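Local coordinates for putative dihydrodipicolinate synthase (Thermus thermophilus, PDB 2PCQ), which belongs to the dihydrodipicolinate synthase family, folds as an eight-stranded TIM barrel and carries a potassium ion in this model, at residues L36-N41 / F65-M70; M90-T95 / E117-F122; P96-H101 / T130-P135; A138-A143 / Q165-E170. All blocks are in the same frame, centred on the assembly; numbering follows the deposited sequence.

Interaction 1: residues L36-N41 / F65-M70; sequences LVYGSN and FLVGLM
L36 meets L66 on one surface of a parallel strand pair, while V37 and V67 line the other, where the two valines barely meet and V67 CG1 lies nearer to V37 O. L36 makes its contact with a single methyl: with CG anti to the backbone N (chi1 160°) and chi2 at 54°, CD1 comes to 3.9 Å from L66 CB and close to the backbone N of G68. On the valine side, V37 CG2 approaches F65 CD1 at 4.2 Å, the two side chains crossing obliquely. Y38 and V67 run side by side in the same direction, with V67 CG1 4.1 Å from Y38 CD2. V37 CG1, from the residue just before it, covers one face of the tyrosine ring over its centre; the OH bonds to R52 O. The two strands, with helix 49-57 between them, form a beta-alpha-beta unit of the TIM barrel. The leucines meet L93, Y124 and F122 from other strands, whereas V67 turns to A84 on helix 74-87, where its short branched side chain fits beside an alanine. Two nearly straight bonds fix the register: V37 N gives to L66 O at 2.8 Å, and G68 N to V37 O at 2.7 Å. G68, lacking a side chain, lets its CA come within 3.3 Å of Y38 O. Beyond the strands, the selenomethionine M70 stretches out past CG and lays its methyl end on the opposite backbone, CE being 3.4 Å from S40 N. That N-H bonds to Y124 OH, and Y99 of the second subunit packs on both S40 and M70.

Interaction 2: residues M90-T95 / E117-F122; sequences MALLAT and EKMPLF
L92 pairs with L121, and L93 with F122, where strands 91-94 and 121-125 run parallel as the outer members of a beta-alpha-beta unit of the TIM barrel, joined through helix 107-118. Three backbone bonds lace them together. L92 N gives to P120 O at 3.0 Å; the proline carbonyl serves as acceptor just ahead of the strand, a place where no N-H of residue 120 is used in this pairing. F122 N returns a 2.7 Å bond to L92 O, and A94 N reaches F122 O at 3.1 Å, less straight at 148°. The alternate residues A91 and L93 spend their backbone groups on V67 and L69 of the preceding strand, while A94 O takes Y112 OH. The side chains that meet across the pair are all apolar, as befits a buried contact. The selenomethionine M119 crosses L92 at about a right angle, its SE 3.8 Å from L92 CG. On the other side L93 CD2 lies 3.6 Å from F122 CB, and the small A91 leaves room for the phenyl ring. F122 CG is beside the backbone N (chi1 -79°), which brings the ring edge to L92 O, in plane and 4.0 Å from CD2.

Interaction 3: residues P96-H101 / T130-P135; sequences PPRYYH and TKVDLP
V132 lies against one face of the H101 imidazole, joining two loops at the C-terminal end of the TIM barrel. Segment 96-101 comes directly after strand 91-94; the other loop, 130-135, begins at the end of helix 127-130, which succeeds strand 121-125. The contact is a CH-pi interaction, with V132 CB 3.8 Å from the ring centroid and 16° off the ring normal. In H101 the ring carbon CG is trans to the main-chain nitrogen (chi1 -172°), which holds the ring out over the valine; a branched side chain covers such a face well, and V132 CG1 also touches H101 CB at 3.6 Å. In the plane of the ring, at its edge, a water sits 2.7 Å from H101 NE2 and donates to D133 O at 2.6 Å, tying the imidazole to the opposite backbone. Two further contacts flank this centre. R98 crosses T130 at about a right angle, its CG 3.9 Å from T130 CB, so that the aliphatic part of the arginine does the packing. P96 CG touches L134 CD1 at 4.2 Å, likewise crosswise, and both residues rest on L108 of helix 107-118. Farther out, E72 OE1 accepts from the backbone N of both R98 and Y99, and L134 O is held by R160 NH2. The second subunit takes part too: Y100 OH bonds to S40 O of that subunit. A type I turn from R98 to H101 sets the histidine in place, and R98 O receives both H101 N at 3.0 Å and K131 NZ of the second subunit.

Interaction 4: residues A138-A143 / Q165-E170; sequences AVEALA and QARLQE. With K (potassium ion), chain B.
L168 fits against the end of helix 136-142, its two methyls parted between different neighbours: CD1 touches V139 CG1 at 3.8 Å, and CD2 lies 4.1 Å from both E140 CG and A143 CB. A chi1 of -50°, with CG beside the backbone N, aims the forked end at the helix, and the branch at CG parts the methyls. The small A143 lets the chain from helix 158-167 come close. Nearer the solvent, E140 is fully drawn out, whereas R167 bends at chi3 (82°) and so turns its guanidinium back to the glutamate. The carboxylate stands over one guanidinium face with the planes 83° apart. E140 OE1 is 3.0 Å from R167 NH1, yet no N-H points at it; this salt bridge rests on charge alone. A water steadies the other oxygen, donating to E140 OE2 and to R167 O. At the far end backbone oxygens take over. A143 O binds a potassium ion at 2.9 Å and E170 O at 3.2 Å, with two waters, H145 O and V148 O also around the metal. Another water donates to Q169 O and, weakly, to A143 O. Neutral carbonyls at these distances suit a large, weakly polarising cation. Because A143 O and E170 O both bind it, the ion links the two segments, while the E170 carboxylate is reached through a water, which donates to OE1.

How the interactions relate
Interactions 1, 2 and 3 are all buried, the first two within one barrel sheet: strands 66-69 and 91-94 are neighbours, with L69 N 2.8 Å from L93 O, and backbone bonds and apolar side chains dominate both. Interaction 3 sits in the loops beyond strands 91-94 and 121-125, the pair joined in interaction 2, the second loop lying past helix 127-130; there regular pairing gives way to a ring face, a water and links to the second subunit, which interaction 1 also meets. Interaction 4 is the most outlying and only partly buried, combining a leucine contact with charge and a metal. It touches interaction 3 through L134 and V139, but stays about 13 Å from interaction 1 at the nearest atoms.

Interaction 1: residues L36-N41 / F65-M70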
# COMPACT_ATOMS: atom_id res chain seq x y z
N LEU A 36 -29.54 0.06 10.54
CA LEU A 36 -28.64 1.07 10.01
C LEU A 36 -29.06 1.20 8.55
O LEU A 36 -28.89 0.26 7.77
CB LEU A 36 -27.17 0.64 10.07
CG LEU A 36 -26.25 1.42 9.11
CD1 LEU A 36 -26.38 2.93 9.34
CD2 LEU A 36 -24.80 0.98 9.30
N VAL A 37 -29.64 2.35 8.20
CA VAL A 37 -30.08 2.60 6.83
C VAL A 37 -28.96 3.34 6.09
O VAL A 37 -28.36 4.27 6.62
CB VAL A 37 -31.36 3.47 6.80
CG1 VAL A 37 -31.82 3.68 5.37
CG2 VAL A 37 -32.46 2.80 7.62
N TYR A 38 -28.67 2.90 4.87
CA TYR A 38 -27.62 3.50 4.05
C TYR A 38 -26.23 3.35 4.66
O TYR A 38 -25.43 4.30 4.65
CB TYR A 38 -27.91 4.99 3.78
CG TYR A 38 -29.19 5.26 3.01
CD1 TYR A 38 -29.70 4.32 2.10
CD2 TYR A 38 -29.88 6.46 3.17
CE1 TYR A 38 -30.86 4.58 1.38
CE2 TYR A 38 -31.05 6.73 2.44
CZ TYR A 38 -31.53 5.78 1.55
OH TYR A 38 -32.67 6.04 0.82
N GLY A 39 -25.95 2.17 5.21
CA GLY A 39 -24.65 1.89 5.77
C GLY A 39 -23.75 1.55 4.58
O GLY A 39 -24.19 1.70 3.45
N SER A 40 -22.53 1.10 4.82
CA SER A 40 -21.63 0.78 3.71
C SER A 40 -22.17 -0.34 2.81
O SER A 40 -21.83 -0.41 1.63
CB SER A 40 -20.23 0.42 4.22
OG SER A 40 -20.25 -0.69 5.09
N ASN A 41 -23.01 -1.21 3.36
CA ASN A 41 -23.59 -2.30 2.57
C ASN A 41 -24.94 -1.87 1.98
O ASN A 41 -25.60 -2.65 1.29
CB ASN A 41 -23.79 -3.55 3.44
CG ASN A 41 -22.54 -4.40 3.52
OD1 ASN A 41 -22.27 -5.23 2.65
ND2 ASN A 41 -21.75 -4.19 4.58
N PHE A 65 -33.18 3.95 14.92
CA PHE A 65 -32.32 3.58 13.81
C PHE A 65 -31.26 4.62 13.49
O PHE A 65 -31.33 5.77 13.93
CB PHE A 65 -33.17 3.32 12.56
CG PHE A 65 -33.88 4.55 12.04
CD1 PHE A 65 -33.41 5.21 10.91
CD2 PHE A 65 -35.04 5.01 12.66
CE1 PHE A 65 -34.09 6.33 10.40
CE2 PHE A 65 -35.72 6.12 12.16
CZ PHE A 65 -35.25 6.78 11.03
N LEU A 66 -30.26 4.18 12.73
CA LEU A 66 -29.16 5.04 12.32
C LEU A 66 -29.23 5.21 10.81
O LEU A 66 -29.73 4.35 10.10
CB LEU A 66 -27.82 4.40 12.69
CG LEU A 66 -27.54 4.08 14.16
CD1 LEU A 66 -26.24 3.29 14.26
CD2 LEU A 66 -27.44 5.38 14.96
N VAL A 67 -28.73 6.34 10.33
CA VAL A 67 -28.70 6.60 8.90
C VAL A 67 -27.27 6.96 8.50
O VAL A 67 -26.67 7.86 9.09
CB VAL A 67 -29.64 7.75 8.50
CG1 VAL A 67 -29.55 7.99 7.00
CG2 VAL A 67 -31.07 7.41 8.90
N GLY A 68 -26.74 6.25 7.52
CA GLY A 68 -25.39 6.53 7.07
C GLY A 68 -25.38 7.78 6.21
O GLY A 68 -26.29 7.98 5.40
N LEU A 69 -24.38 8.63 6.39
CA LEU A 69 -24.27 9.85 5.60
C LEU A 69 -22.88 9.87 4.96
O LEU A 69 -21.87 10.04 5.64
CB LEU A 69 -24.48 11.09 6.47
CG LEU A 69 -24.65 12.41 5.71
CD1 LEU A 69 -25.37 13.41 6.59
CD2 LEU A 69 -23.31 12.94 5.26
N MSE A 70 -22.85 9.65 3.65
CA MSE A 70 -21.60 9.64 2.93
C MSE A 70 -21.61 10.66 1.80
O MSE A 70 -22.11 10.40 0.71
CB MSE A 70 -21.35 8.25 2.37
CG MSE A 70 -21.51 7.18 3.42
SE MSE A 70 -21.07 5.45 2.76
CE MSE A 70 -21.81 4.42 4.22

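Interaction 2: residues M90-T95 / E117-F122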
# COMPACT_ATOMS: atom_id res chain seq x y z
N MSE A 90 -32.02 8.32 15.04
CA MSE A 90 -31.39 8.50 16.35
C MSE A 90 -30.04 9.21 16.20
O MSE A 90 -29.65 10.01 17.05
CB MSE A 90 -31.22 7.12 17.00
CG MSE A 90 -30.01 6.98 17.89
SE MSE A 90 -29.99 5.20 18.63
CE MSE A 90 -29.62 4.23 16.96
N ALA A 91 -29.34 8.92 15.11
CA ALA A 91 -28.05 9.54 14.85
C ALA A 91 -27.56 9.21 13.45
O ALA A 91 -28.11 8.34 12.77
CB ALA A 91 -27.02 9.07 15.88
N LEU A 92 -26.53 9.92 13.02
CA LEU A 92 -25.94 9.70 11.71
C LEU A 92 -24.68 8.86 11.88
O LEU A 92 -24.13 8.76 12.98
CB LEU A 92 -25.53 11.03 11.07
CG LEU A 92 -26.60 12.10 10.83
CD1 LEU A 92 -25.92 13.42 10.50
CD2 LEU A 92 -27.52 11.67 9.69
N LEU A 93 -24.25 8.24 10.79
CA LEU A 93 -23.02 7.46 10.77
C LEU A 93 -22.34 8.08 9.55
O LEU A 93 -22.61 7.70 8.42
CB LEU A 93 -23.32 5.97 10.54
CG LEU A 93 -22.83 5.05 11.67
CD1 LEU A 93 -23.22 3.61 11.39
CD2 LEU A 93 -21.33 5.18 11.80
N ALA A 94 -21.49 9.06 9.80
CA ALA A 94 -20.83 9.79 8.72
C ALA A 94 -19.38 9.43 8.44
O ALA A 94 -18.56 9.33 9.35
CB ALA A 94 -20.94 11.29 8.98
N THR A 95 -19.08 9.26 7.16
CA THR A 95 -17.73 8.94 6.69
C THR A 95 -17.03 10.25 6.32
O THR A 95 -17.68 11.27 6.09
CB THR A 95 -17.79 8.07 5.42
OG1 THR A 95 -18.61 8.72 4.44
CG2 THR A 95 -18.36 6.69 5.72
N GLU A 117 -23.02 19.71 15.07
CA GLU A 117 -23.68 20.90 15.57
C GLU A 117 -25.18 20.79 15.32
O GLU A 117 -25.99 21.37 16.05
CB GLU A 117 -23.12 22.13 14.86
CG GLU A 117 -23.59 23.46 15.43
CD GLU A 117 -23.18 23.65 16.88
OE1 GLU A 117 -21.98 23.52 17.19
OE2 GLU A 117 -24.07 23.92 17.71
N LYS A 118 -25.56 20.03 14.30
CA LYS A 118 -26.97 19.87 13.92
C LYS A 118 -27.59 18.52 14.32
O LYS A 118 -28.82 18.42 14.46
CB LYS A 118 -27.11 20.04 12.41
CG LYS A 118 -26.48 21.31 11.83
CD LYS A 118 -27.18 22.58 12.32
CE LYS A 118 -28.61 22.65 11.80
NZ LYS A 118 -29.29 23.91 12.22
N MSE A 119 -26.77 17.49 14.50
CA MSE A 119 -27.32 16.20 14.83
C MSE A 119 -26.29 15.28 15.44
O MSE A 119 -25.11 15.37 15.14
CB MSE A 119 -27.88 15.53 13.57
CG MSE A 119 -29.26 14.94 13.71
SE MSE A 119 -29.64 14.02 12.07
CE MSE A 119 -30.08 12.30 12.87
N PRO A 120 -26.74 14.36 16.30
CA PRO A 120 -25.83 13.40 16.94
C PRO A 120 -25.31 12.48 15.86
O PRO A 120 -26.03 12.19 14.90
CB PRO A 120 -26.74 12.66 17.94
CG PRO A 120 -27.83 13.68 18.22
CD PRO A 120 -28.10 14.25 16.87
N LEU A 121 -24.07 12.06 15.99
CA LEU A 121 -23.50 11.16 15.01
C LEU A 121 -22.39 10.26 15.51
O LEU A 121 -21.79 10.50 16.55
CB LEU A 121 -23.00 11.94 13.76
CG LEU A 121 -21.68 12.74 13.60
CD1 LEU A 121 -21.96 14.21 13.76
CD2 LEU A 121 -20.61 12.27 14.55
N PHE A 122 -22.15 9.20 14.74
CA PHE A 122 -21.09 8.24 15.02
C PHE A 122 -20.11 8.45 13.88
O PHE A 122 -20.52 8.70 12.75
CB PHE A 122 -21.62 6.81 14.96
CG PHE A 122 -22.37 6.37 16.19
CD1 PHE A 122 -21.69 5.76 17.24
CD2 PHE A 122 -23.74 6.57 16.30
CE1 PHE A 122 -22.37 5.34 18.38
CE2 PHE A 122 -24.43 6.15 17.43
CZ PHE A 122 -23.75 5.53 18.47

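Interaction 3: residues P96-H101 / T130-P135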
# COMPACT_ATOMS: atom_id res chain seq x y z
N PRO A 96 -15.69 10.24 6.25
CA PRO A 96 -14.96 11.46 5.90
C PRO A 96 -15.05 11.72 4.39
O PRO A 96 -15.33 10.80 3.62
CB PRO A 96 -13.51 11.13 6.29
CG PRO A 96 -13.65 10.00 7.28
CD PRO A 96 -14.77 9.18 6.70
N PRO A 97 -14.85 12.97 3.96
CA PRO A 97 -14.91 13.25 2.52
C PRO A 97 -13.84 12.34 1.90
O PRO A 97 -12.84 12.04 2.55
CB PRO A 97 -14.54 14.73 2.44
CG PRO A 97 -15.14 15.27 3.71
CD PRO A 97 -14.75 14.22 4.74
N ARG A 98 -14.02 11.92 0.65
CA ARG A 98 -13.08 10.99 0.02
C ARG A 98 -12.19 11.43 -1.15
O ARG A 98 -10.96 11.36 -1.07
CB ARG A 98 -13.84 9.76 -0.46
CG ARG A 98 -14.40 8.87 0.62
CD ARG A 98 -15.63 8.18 0.08
NE ARG A 98 -16.79 9.06 0.23
CZ ARG A 98 -17.82 9.10 -0.60
NH1 ARG A 98 -17.86 8.31 -1.67
NH2 ARG A 98 -18.82 9.92 -0.34
N TYR A 99 -12.83 11.83 -2.24
CA TYR A 99 -12.13 12.20 -3.46
C TYR A 99 -10.89 13.08 -3.31
O TYR A 99 -9.84 12.75 -3.85
CB TYR A 99 -13.11 12.84 -4.44
CG TYR A 99 -12.66 12.75 -5.88
CD1 TYR A 99 -12.94 11.62 -6.65
CD2 TYR A 99 -11.93 13.79 -6.45
CE1 TYR A 99 -12.50 11.54 -7.98
CE2 TYR A 99 -11.48 13.71 -7.78
CZ TYR A 99 -11.77 12.58 -8.53
OH TYR A 99 -11.32 12.51 -9.83
N TYR A 100 -11.00 14.19 -2.58
CA TYR A 100 -9.85 15.09 -2.39
C TYR A 100 -9.32 15.02 -0.96
O TYR A 100 -8.70 15.97 -0.48
CB TYR A 100 -10.25 16.53 -2.71
CG TYR A 100 -10.77 16.73 -4.11
CD1 TYR A 100 -9.89 16.82 -5.20
CD2 TYR A 100 -12.13 16.82 -4.36
CE1 TYR A 100 -10.38 16.98 -6.50
CE2 TYR A 100 -12.63 16.97 -5.65
CZ TYR A 100 -11.75 17.06 -6.71
OH TYR A 100 -12.25 17.21 -7.97
N HIS A 101 -9.54 13.90 -0.30
CA HIS A 101 -9.12 13.71 1.08
C HIS A 101 -7.72 14.18 1.43
O HIS A 101 -7.48 14.71 2.52
CB HIS A 101 -9.28 12.23 1.47
CG HIS A 101 -9.06 11.97 2.92
ND1 HIS A 101 -7.80 11.78 3.46
CD2 HIS A 101 -9.93 11.86 3.95
CE1 HIS A 101 -7.91 11.57 4.76
NE2 HIS A 101 -9.19 11.62 5.08
N THR A 130 -14.27 3.40 1.50
CA THR A 130 -13.95 4.82 1.36
C THR A 130 -12.51 5.03 0.93
O THR A 130 -12.16 6.05 0.34
CB THR A 130 -14.19 5.60 2.67
OG1 THR A 130 -13.31 5.09 3.68
CG2 THR A 130 -15.64 5.47 3.11
N LYS A 131 -11.66 4.06 1.26
CA LYS A 131 -10.26 4.12 0.89
C LYS A 131 -9.49 5.33 1.43
O LYS A 131 -8.51 5.77 0.82
CB LYS A 131 -10.15 4.05 -0.64
CG LYS A 131 -10.83 2.80 -1.21
CD LYS A 131 -10.93 2.83 -2.73
CE LYS A 131 -11.69 1.62 -3.27
NZ LYS A 131 -13.14 1.63 -2.89
N VAL A 132 -9.94 5.86 2.56
CA VAL A 132 -9.27 6.97 3.21
C VAL A 132 -9.18 6.66 4.69
O VAL A 132 -10.00 5.91 5.23
CB VAL A 132 -10.01 8.33 3.02
CG1 VAL A 132 -10.03 8.72 1.55
CG2 VAL A 132 -11.42 8.25 3.59
N ASP A 133 -8.20 7.24 5.36
CA ASP A 133 -8.01 7.00 6.77
C ASP A 133 -8.76 8.01 7.65
O ASP A 133 -9.20 9.06 7.19
CB ASP A 133 -6.51 7.04 7.08
CG ASP A 133 -6.18 6.62 8.50
OD1 ASP A 133 -6.81 5.66 8.99
OD2 ASP A 133 -5.29 7.24 9.12
N LEU A 134 -8.94 7.64 8.91
CA LEU A 134 -9.58 8.48 9.91
C LEU A 134 -8.62 8.31 11.09
O LEU A 134 -8.80 7.44 11.94
CB LEU A 134 -10.97 7.98 10.28
CG LEU A 134 -11.71 8.81 11.35
CD1 LEU A 134 -11.73 10.28 10.96
CD2 LEU A 134 -13.13 8.30 11.51
N PRO A 135 -7.55 9.12 11.11
CA PRO A 135 -6.52 9.09 12.15
C PRO A 135 -7.07 9.01 13.56
O PRO A 135 -8.07 9.64 13.88
CB PRO A 135 -5.74 10.37 11.91
CG PRO A 135 -5.85 10.56 10.43
CD PRO A 135 -7.31 10.24 10.18
O HOH W 1 -9.83 11.53 7.68

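Interaction 4: residues A138-A143 / Q165-E170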
# COMPACT_ATOMS: atom_id res chain seq x y z
N ALA A 138 -7.46 12.28 15.16
CA ALA A 138 -8.69 12.99 14.84
C ALA A 138 -9.84 12.46 15.69
O ALA A 138 -10.67 13.22 16.18
CB ALA A 138 -9.02 12.85 13.36
N VAL A 139 -9.90 11.14 15.86
CA VAL A 139 -10.96 10.53 16.66
C VAL A 139 -10.88 11.06 18.09
O VAL A 139 -11.91 11.37 18.70
CB VAL A 139 -10.85 8.99 16.69
CG1 VAL A 139 -11.93 8.40 17.60
CG2 VAL A 139 -10.99 8.42 15.27
N GLU A 140 -9.67 11.16 18.63
CA GLU A 140 -9.49 11.65 19.99
C GLU A 140 -9.87 13.13 20.13
O GLU A 140 -10.38 13.56 21.16
CB GLU A 140 -8.05 11.42 20.46
CG GLU A 140 -7.77 11.96 21.86
CD GLU A 140 -6.56 11.33 22.51
OE1 GLU A 140 -5.64 10.91 21.78
OE2 GLU A 140 -6.52 11.26 23.76
N ALA A 141 -9.62 13.91 19.08
CA ALA A 141 -9.96 15.32 19.10
C ALA A 141 -11.47 15.52 19.04
O ALA A 141 -12.00 16.45 19.63
CB ALA A 141 -9.29 16.04 17.93
N LEU A 142 -12.15 14.63 18.32
CA LEU A 142 -13.60 14.72 18.17
C LEU A 142 -14.38 14.08 19.31
O LEU A 142 -15.51 14.47 19.59
CB LEU A 142 -14.03 14.07 16.85
CG LEU A 142 -13.56 14.80 15.58
CD1 LEU A 142 -13.72 13.90 14.37
CD2 LEU A 142 -14.36 16.08 15.42
N ALA A 143 -13.76 13.10 19.97
CA ALA A 143 -14.40 12.38 21.06
C ALA A 143 -15.01 13.24 22.17
O ALA A 143 -16.03 12.88 22.72
CB ALA A 143 -13.40 11.39 21.67
N GLN A 165 -10.63 1.87 23.63
CA GLN A 165 -10.85 1.28 24.94
C GLN A 165 -9.94 1.84 26.03
O GLN A 165 -10.39 2.13 27.13
CB GLN A 165 -10.65 -0.24 24.86
CG GLN A 165 -10.81 -0.96 26.20
CD GLN A 165 -10.53 -2.44 26.10
OE1 GLN A 165 -9.49 -2.86 25.60
NE2 GLN A 165 -11.47 -3.26 26.58
N ALA A 166 -8.66 2.00 25.71
CA ALA A 166 -7.70 2.50 26.68
C ALA A 166 -7.68 4.01 26.86
O ALA A 166 -7.40 4.51 27.95
CB ALA A 166 -6.30 2.00 26.32
N ARG A 167 -7.99 4.76 25.80
CA ARG A 167 -7.92 6.21 25.89
C ARG A 167 -9.21 7.01 25.84
O ARG A 167 -9.23 8.17 26.27
CB ARG A 167 -6.98 6.75 24.80
CG ARG A 167 -5.51 6.42 25.01
CD ARG A 167 -4.63 7.17 24.01
NE ARG A 167 -4.34 8.55 24.40
CZ ARG A 167 -3.73 9.43 23.62
NH1 ARG A 167 -3.35 9.09 22.40
NH2 ARG A 167 -3.47 10.65 24.07
N LEU A 168 -10.30 6.44 25.35
CA LEU A 168 -11.53 7.21 25.22
C LEU A 168 -12.71 6.81 26.09
O LEU A 168 -13.12 5.65 26.10
CB LEU A 168 -11.97 7.23 23.75
CG LEU A 168 -10.88 7.61 22.74
CD1 LEU A 168 -11.47 7.59 21.32
CD2 LEU A 168 -10.32 8.99 23.06
N GLN A 169 -13.24 7.78 26.83
CA GLN A 169 -14.41 7.56 27.68
C GLN A 169 -15.57 8.30 27.02
O GLN A 169 -15.35 9.16 26.17
CB GLN A 169 -14.16 8.10 29.08
CG GLN A 169 -12.96 7.49 29.78
CD GLN A 169 -12.82 7.97 31.20
OE1 GLN A 169 -13.65 7.67 32.06
NE2 GLN A 169 -11.75 8.72 31.47
N GLU A 170 -16.80 7.99 27.42
CA GLU A 170 -17.96 8.63 26.81
C GLU A 170 -17.85 8.48 25.30
O GLU A 170 -18.16 9.41 24.54
CB GLU A 170 -18.00 10.13 27.17
CG GLU A 170 -18.26 10.44 28.63
CD GLU A 170 -18.35 11.94 28.89
OE1 GLU A 170 -18.20 12.72 27.94
OE2 GLU A 170 -18.58 12.32 30.06
K K B . -18.77 12.19 23.16
O HOH W 2 -6.67 10.17 26.60
O HOH W 3 -14.97 11.45 24.98
O HOH W 4 -18.59 14.30 25.46
O HOH W 5 -21.69 11.42 23.97